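Local coordinates for protein kappa-carrageenase (Pseudoalteromonas carrageenovora, PDB 1DYP) that catalyses, through this catalytic domain, the internal hydrolysis of beta-1,4 linkages in the sulfated algal polysaccharide kappa-carrageenan, at residues A[57-62]-A[254-259]; A[42-47]-A[83-88]. The protein carries 1 engineered substitution. All coordinates share one frame; numbering follows the deposited sequence. Where two conformers were deposited one is given.

Interaction 1 of 2, residues A[57-62]-A[254-259]; sequences LTTKRE and EGFPTS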
loop_
_atom_site.group_PDB
_atom_site.type_symbol
_atom_site.label_atom_id
_atom_site.label_comp_id
_atom_site.label_asym_id
_atom_site.label_seq_id
_atom_site.Cartn_x
_atom_site.Cartn_y
_atom_site.Cartn_z
ATOM N N LEU A 57 -6.532 11.121 -1.800
ATOM C CA LEU A 57 -6.236 10.706 -0.432
ATOM C C LEU A 57 -5.273 11.761 0.086
ATOM O O LEU A 57 -4.145 11.897 -0.396
ATOM C CB LEU A 57 -5.613 9.310 -0.421
ATOM C CG LEU A 57 -6.549 8.242 -1.003
ATOM C CD1 LEU A 57 -5.878 6.877 -0.972
ATOM C CD2 LEU A 57 -7.847 8.212 -0.208
ATOM N N THR A 58 -5.740 12.512 1.075
ATOM C CA THR A 58 -4.986 13.623 1.623
ATOM C C THR A 58 -4.361 13.421 2.991
ATOM O O THR A 58 -4.977 12.853 3.889
ATOM C CB THR A 58 -5.900 14.866 1.709
ATOM O OG1 THR A 58 -6.446 15.143 0.414
ATOM C CG2 THR A 58 -5.132 16.079 2.215
ATOM N N THR A 59 -3.122 13.885 3.132
ATOM C CA THR A 59 -2.434 13.838 4.414
ATOM C C THR A 59 -2.461 15.282 4.893
ATOM O O THR A 59 -2.057 16.193 4.165
ATOM C CB THR A 59 -0.971 13.384 4.286
ATOM O OG1 THR A 59 -0.928 12.044 3.786
ATOM C CG2 THR A 59 -0.285 13.424 5.649
ATOM N N LYS A 60 -2.953 15.490 6.107
ATOM C CA LYS A 60 -3.050 16.830 6.661
ATOM C C LYS A 60 -2.287 16.935 7.964
ATOM O O LYS A 60 -2.132 15.951 8.686
ATOM C CB LYS A 60 -4.508 17.176 6.972
ATOM C CG LYS A 60 -5.501 17.037 5.838
ATOM C CD LYS A 60 -6.899 17.365 6.357
ATOM C CE LYS A 60 -7.965 17.243 5.278
ATOM N NZ LYS A 60 -9.330 17.513 5.829
ATOM N N ARG A 61 -1.801 18.135 8.258
ATOM C CA ARG A 61 -1.149 18.360 9.533
ATOM C C ARG A 61 -2.375 18.500 10.430
ATOM O O ARG A 61 -3.170 19.429 10.268
ATOM C CB ARG A 61 -0.354 19.663 9.518
ATOM C CG ARG A 61 0.160 20.089 10.884
ATOM C CD ARG A 61 1.246 19.168 11.432
ATOM N NE ARG A 61 1.725 19.686 12.710
ATOM C CZ ARG A 61 1.108 19.508 13.873
ATOM N NH1 ARG A 61 -0.014 18.802 13.934
ATOM N NH2 ARG A 61 1.587 20.081 14.971
ATOM N N GLU A 62 -2.549 17.558 11.349
ATOM C CA GLU A 62 -3.701 17.580 12.234
ATOM C C GLU A 62 -3.390 16.902 13.553
ATOM O O GLU A 62 -3.334 15.677 13.636
ATOM C CB GLU A 62 -4.891 16.894 11.553
ATOM C CG GLU A 62 -6.050 16.602 12.482
ATOM C CD GLU A 62 -7.329 16.253 11.747
ATOM O OE1 GLU A 62 -7.267 15.812 10.579
ATOM O OE2 GLU A 62 -8.407 16.416 12.357
ATOM N N GLU A 254 4.184 23.052 6.800
ATOM C CA GLU A 254 4.602 23.420 5.453
ATOM C C GLU A 254 4.569 22.186 4.563
ATOM O O GLU A 254 5.070 21.127 4.942
ATOM C CB GLU A 254 6.017 24.000 5.471
ATOM C CG GLU A 254 6.215 25.141 6.457
ATOM C CD GLU A 254 7.590 25.773 6.342
ATOM O OE1 GLU A 254 8.584 25.023 6.240
ATOM O OE2 GLU A 254 7.680 27.018 6.362
ATOM N N GLY A 255 3.974 22.327 3.384
ATOM C CA GLY A 255 3.891 21.207 2.469
ATOM C C GLY A 255 2.621 20.404 2.672
ATOM O O GLY A 255 2.387 19.413 1.980
ATOM N N PHE A 256 1.804 20.821 3.634
ATOM C CA PHE A 256 0.540 20.148 3.910
ATOM C C PHE A 256 -0.603 21.149 3.833
ATOM O O PHE A 256 -0.429 22.323 4.143
ATOM C CB PHE A 256 0.561 19.493 5.295
ATOM C CG PHE A 256 1.570 18.392 5.420
ATOM C CD1 PHE A 256 2.894 18.675 5.741
ATOM C CD2 PHE A 256 1.208 17.075 5.163
ATOM C CE1 PHE A 256 3.844 17.659 5.801
ATOM C CE2 PHE A 256 2.150 16.052 5.218
ATOM C CZ PHE A 256 3.469 16.344 5.538
ATOM N N PRO A 257 -1.791 20.696 3.413
ATOM C CA PRO A 257 -2.092 19.317 3.019
ATOM C C PRO A 257 -1.459 18.942 1.685
ATOM O O PRO A 257 -1.145 19.809 0.864
ATOM C CB PRO A 257 -3.613 19.312 2.942
ATOM C CG PRO A 257 -3.904 20.691 2.430
ATOM C CD PRO A 257 -2.983 21.550 3.275
ATOM N N THR A 258 -1.261 17.645 1.486
ATOM C CA THR A 258 -0.701 17.139 0.242
ATOM C C THR A 258 -1.499 15.875 -0.049
ATOM O O THR A 258 -1.857 15.135 0.868
ATOM C CB THR A 258 0.814 16.866 0.370
ATOM O OG1 THR A 258 1.361 16.639 -0.932
ATOM C CG2 THR A 258 1.085 15.670 1.264
ATOM N N SER A 259 -1.770 15.616 -1.322
ATOM C CA SER A 259 -2.574 14.457 -1.672
ATOM C C SER A 259 -2.143 13.703 -2.915
ATOM O O SER A 259 -1.593 14.274 -3.855
ATOM C CB SER A 259 -4.024 14.893 -1.848
ATOM O OG SER A 259 -4.108 15.915 -2.826
#

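Interaction 2 of 2, residues A[42-47]-A[83-88]; sequences SWKNEN and YYTSGV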
loop_
_atom_site.group_PDB
_atom_site.type_symbol
_atom_site.label_atom_id
_atom_site.label_comp_id
_atom_site.label_asym_id
_atom_site.label_seq_id
_atom_site.Cartn_x
_atom_site.Cartn_y
_atom_site.Cartn_z
ATOM N N SER A 42 -3.485 8.874 11.742
ATOM C CA SER A 42 -4.770 8.218 11.871
ATOM C C SER A 42 -5.531 8.449 10.583
ATOM O O SER A 42 -5.398 9.496 9.951
ATOM C CB SER A 42 -5.558 8.783 13.053
ATOM O OG SER A 42 -4.889 8.522 14.275
ATOM N N TRP A 43 -6.313 7.457 10.187
ATOM C CA TRP A 43 -7.111 7.574 8.982
ATOM C C TRP A 43 -8.379 8.346 9.308
ATOM O O TRP A 43 -8.947 8.195 10.388
ATOM C CB TRP A 43 -7.510 6.193 8.465
ATOM C CG TRP A 43 -6.369 5.268 8.236
ATOM C CD1 TRP A 43 -6.153 4.073 8.852
ATOM C CD2 TRP A 43 -5.301 5.437 7.296
ATOM N NE1 TRP A 43 -5.019 3.480 8.353
ATOM C CE2 TRP A 43 -4.475 4.297 7.396
ATOM C CE3 TRP A 43 -4.963 6.442 6.377
ATOM C CZ2 TRP A 43 -3.328 4.128 6.612
ATOM C CZ3 TRP A 43 -3.820 6.275 5.594
ATOM C CH2 TRP A 43 -3.017 5.122 5.719
ATOM N N LYS A 44 -8.818 9.177 8.375
ATOM C CA LYS A 44 -10.047 9.932 8.559
ATOM C C LYS A 44 -10.827 9.866 7.260
ATOM O O LYS A 44 -10.289 10.141 6.185
ATOM C CB LYS A 44 -9.759 11.390 8.921
ATOM C CG LYS A 44 -9.093 11.582 10.278
ATOM C CD LYS A 44 -9.983 11.132 11.426
ATOM C CE LYS A 44 -9.293 11.364 12.766
ATOM N NZ LYS A 44 -10.138 10.980 13.933
ATOM N N ASN A 45 -12.093 9.481 7.368
ATOM C CA ASN A 45 -12.965 9.373 6.209
ATOM C C ASN A 45 -12.963 10.654 5.380
ATOM O O ASN A 45 -13.008 10.603 4.153
ATOM C CB ASN A 45 -14.391 9.054 6.663
ATOM C CG ASN A 45 -15.374 9.032 5.516
ATOM O OD1 ASN A 45 -15.186 8.310 4.536
ATOM N ND2 ASN A 45 -16.435 9.825 5.629
ATOM N N GLU A 46 -12.900 11.802 6.047
ATOM C CA GLU A 46 -12.916 13.069 5.331
ATOM C C GLU A 46 -11.653 13.321 4.515
ATOM O O GLU A 46 -11.630 14.208 3.660
ATOM C CB GLU A 46 -13.158 14.237 6.297
ATOM C CG GLU A 46 -11.988 14.605 7.191
ATOM C CD GLU A 46 -12.247 15.876 7.983
ATOM O OE1 GLU A 46 -13.137 15.863 8.859
ATOM O OE2 GLU A 46 -11.566 16.890 7.726
ATOM N N ASN A 47 -10.605 12.542 4.771
ATOM C CA ASN A 47 -9.356 12.702 4.033
ATOM C C ASN A 47 -9.403 11.959 2.704
ATOM O O ASN A 47 -8.459 12.009 1.920
ATOM C CB ASN A 47 -8.170 12.216 4.869
ATOM C CG ASN A 47 -7.773 13.211 5.939
ATOM O OD1 ASN A 47 -6.967 12.909 6.816
ATOM N ND2 ASN A 47 -8.328 14.412 5.862
ATOM N N TYR A 83 0.505 13.844 14.964
ATOM C CA TYR A 83 0.429 15.141 14.307
ATOM C C TYR A 83 -0.148 15.216 12.902
ATOM O O TYR A 83 -0.356 16.312 12.376
ATOM C CB TYR A 83 1.833 15.742 14.328
ATOM C CG TYR A 83 2.482 15.574 15.682
ATOM C CD1 TYR A 83 2.103 16.369 16.760
ATOM C CD2 TYR A 83 3.419 14.561 15.910
ATOM C CE1 TYR A 83 2.631 16.158 18.031
ATOM C CE2 TYR A 83 3.953 14.342 17.174
ATOM C CZ TYR A 83 3.553 15.144 18.231
ATOM O OH TYR A 83 4.073 14.925 19.488
ATOM N N TYR A 84 -0.411 14.062 12.299
ATOM C CA TYR A 84 -0.957 14.032 10.951
ATOM C C TYR A 84 -2.057 12.995 10.794
ATOM O O TYR A 84 -2.055 11.965 11.468
ATOM C CB TYR A 84 0.143 13.714 9.925
ATOM C CG TYR A 84 1.295 14.680 9.923
ATOM C CD1 TYR A 84 2.335 14.557 10.844
ATOM C CD2 TYR A 84 1.332 15.741 9.020
ATOM C CE1 TYR A 84 3.386 15.472 10.867
ATOM C CE2 TYR A 84 2.374 16.663 9.037
ATOM C CZ TYR A 84 3.396 16.522 9.963
ATOM O OH TYR A 84 4.423 17.441 9.991
ATOM N N THR A 85 -3.005 13.282 9.910
ATOM C CA THR A 85 -4.077 12.341 9.608
ATOM C C THR A 85 -3.951 12.111 8.111
ATOM O O THR A 85 -3.383 12.940 7.400
ATOM C CB THR A 85 -5.484 12.897 9.931
ATOM O OG1 THR A 85 -5.699 14.130 9.233
ATOM C CG2 THR A 85 -5.636 13.109 11.434
ATOM N N SER A 86 -4.445 10.983 7.625
ATOM C CA SER A 86 -4.331 10.730 6.198
ATOM C C SER A 86 -5.537 9.998 5.642
ATOM O O SER A 86 -6.514 9.758 6.354
ATOM C CB SER A 86 -3.054 9.947 5.900
ATOM O OG SER A 86 -2.729 10.048 4.525
ATOM N N GLY A 87 -5.455 9.646 4.364
ATOM C CA GLY A 87 -6.554 8.972 3.700
ATOM C C GLY A 87 -6.247 7.565 3.236
ATOM O O GLY A 87 -5.113 7.233 2.886
ATOM N N VAL A 88 -7.285 6.739 3.227
ATOM C CA VAL A 88 -7.168 5.350 2.816
ATOM C C VAL A 88 -8.466 4.859 2.190
ATOM O O VAL A 88 -9.554 5.355 2.501
ATOM C CB VAL A 88 -6.840 4.438 4.030
ATOM C CG1 VAL A 88 -7.931 4.570 5.086
ATOM C CG2 VAL A 88 -6.706 2.983 3.581
HETATM O O HOH W 1 -9.530 8.042 4.370
#

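Interaction 1 of 2, residues A[57-62]-A[254-259]
Thr59 O is met by three groups of the facing segment: Thr258 N donates a hydrogen bond of 3.1 Å to it, Pro257 CA makes a CA-H...O contact at 3.3 Å, and Phe256 turns its ring edge to it, with CD2 3.5 Å away and the oxygen in the ring plane. The setting is an antiparallel pairing in the beta-sandwich (jelly-roll) domain of family 16 glycoside hydrolases. Thr59 N returns a bond to Thr258 O at 2.9 Å, which makes Thr59 and Thr258 a hydrogen-bonded pair. Thr58 and Ser259, on the opposite sheet face, form the adjoining non-hydrogen-bonded pair. Beta-branched threonines suit such extended backbones, and here their branches divide the work. With chi1 of -63°, Thr59 puts CG2 anti to the backbone N and 3.6 Å from Phe256 CE2, while OG1 bonds to Ser86 and Gln231. Phe256 suits this partly buried place, its ring also meeting those of Tyr84 and His237. The peptide before Pro257 is cis, a form that proline tolerates better than other residues. On the Thr58 face the proline ring lies beside the threonine methyl, Pro257 CB 3.6 Å from Thr58 CG2.

Interaction 2 of 2, residues A[42-47]-A[83-88]
Backbone bonds join Ser42 and Trp43 to Thr85 and Ser86 as a short parallel beta ladder. Ser86 N donates to Ser42 O at 2.9 Å, and Lys44 N to Ser86 O at 3.1 Å; a weaker bond runs from Ser42 N to Tyr84 O. Water 1 carries the link further, accepting from Val88 N and lying 2.9 Å from Lys44 O, which also accepts the N-H of Asn47 and so closes a 3-10 turn. The apolar part belongs to Trp43. Its chi1 of -55° sets CG beside the backbone N, and Val88 CB then sits over one face, 3.8 Å from the centroid of the Trp43 six-membered ring, as a CH-pi contact, with Val88 CG1 3.5 Å from Trp43 CD2. The broad indole also reaches Ser86 CB through CZ3, at 3.8 Å. An alanine in place of Trp43 would probably leave a gap beside Val88, whose CB and CG1 would lose the ring face they rest on. Glycine suits position 87, where a beta carbon would press on Asn47 O. Strand 75-95 bonds to strand 41-43 through Tyr84 and Ser86 and to strand 54-70 through Tyr83 and Thr85, while Val88 touches strand 225-233.

In the fold
The two interactions lie with centres about 9 Å apart, on the same side of the chain's centre, and share neighbouring strands of the beta-sandwich. Along the chain the segments alternate, 42-47, 57-62, 83-88, then 254-259, so the contacts interlock: interaction 1 ties strand 54-70 to the late strand 258-270, interaction 2 ties strand 41-43 to strand 75-95, and strands 54-70 and 75-95 pair directly. Glu62 bridges them, its OE1 2.7 Å from Thr85 OG1 in a probable hydrogen bond. Early and late parts of the catalytic domain thereby meet near the substrate site: the side chains of Trp43 and Phe256 lie about 8 and 9 Å from that of Arg234, a residue important for substrate recognition.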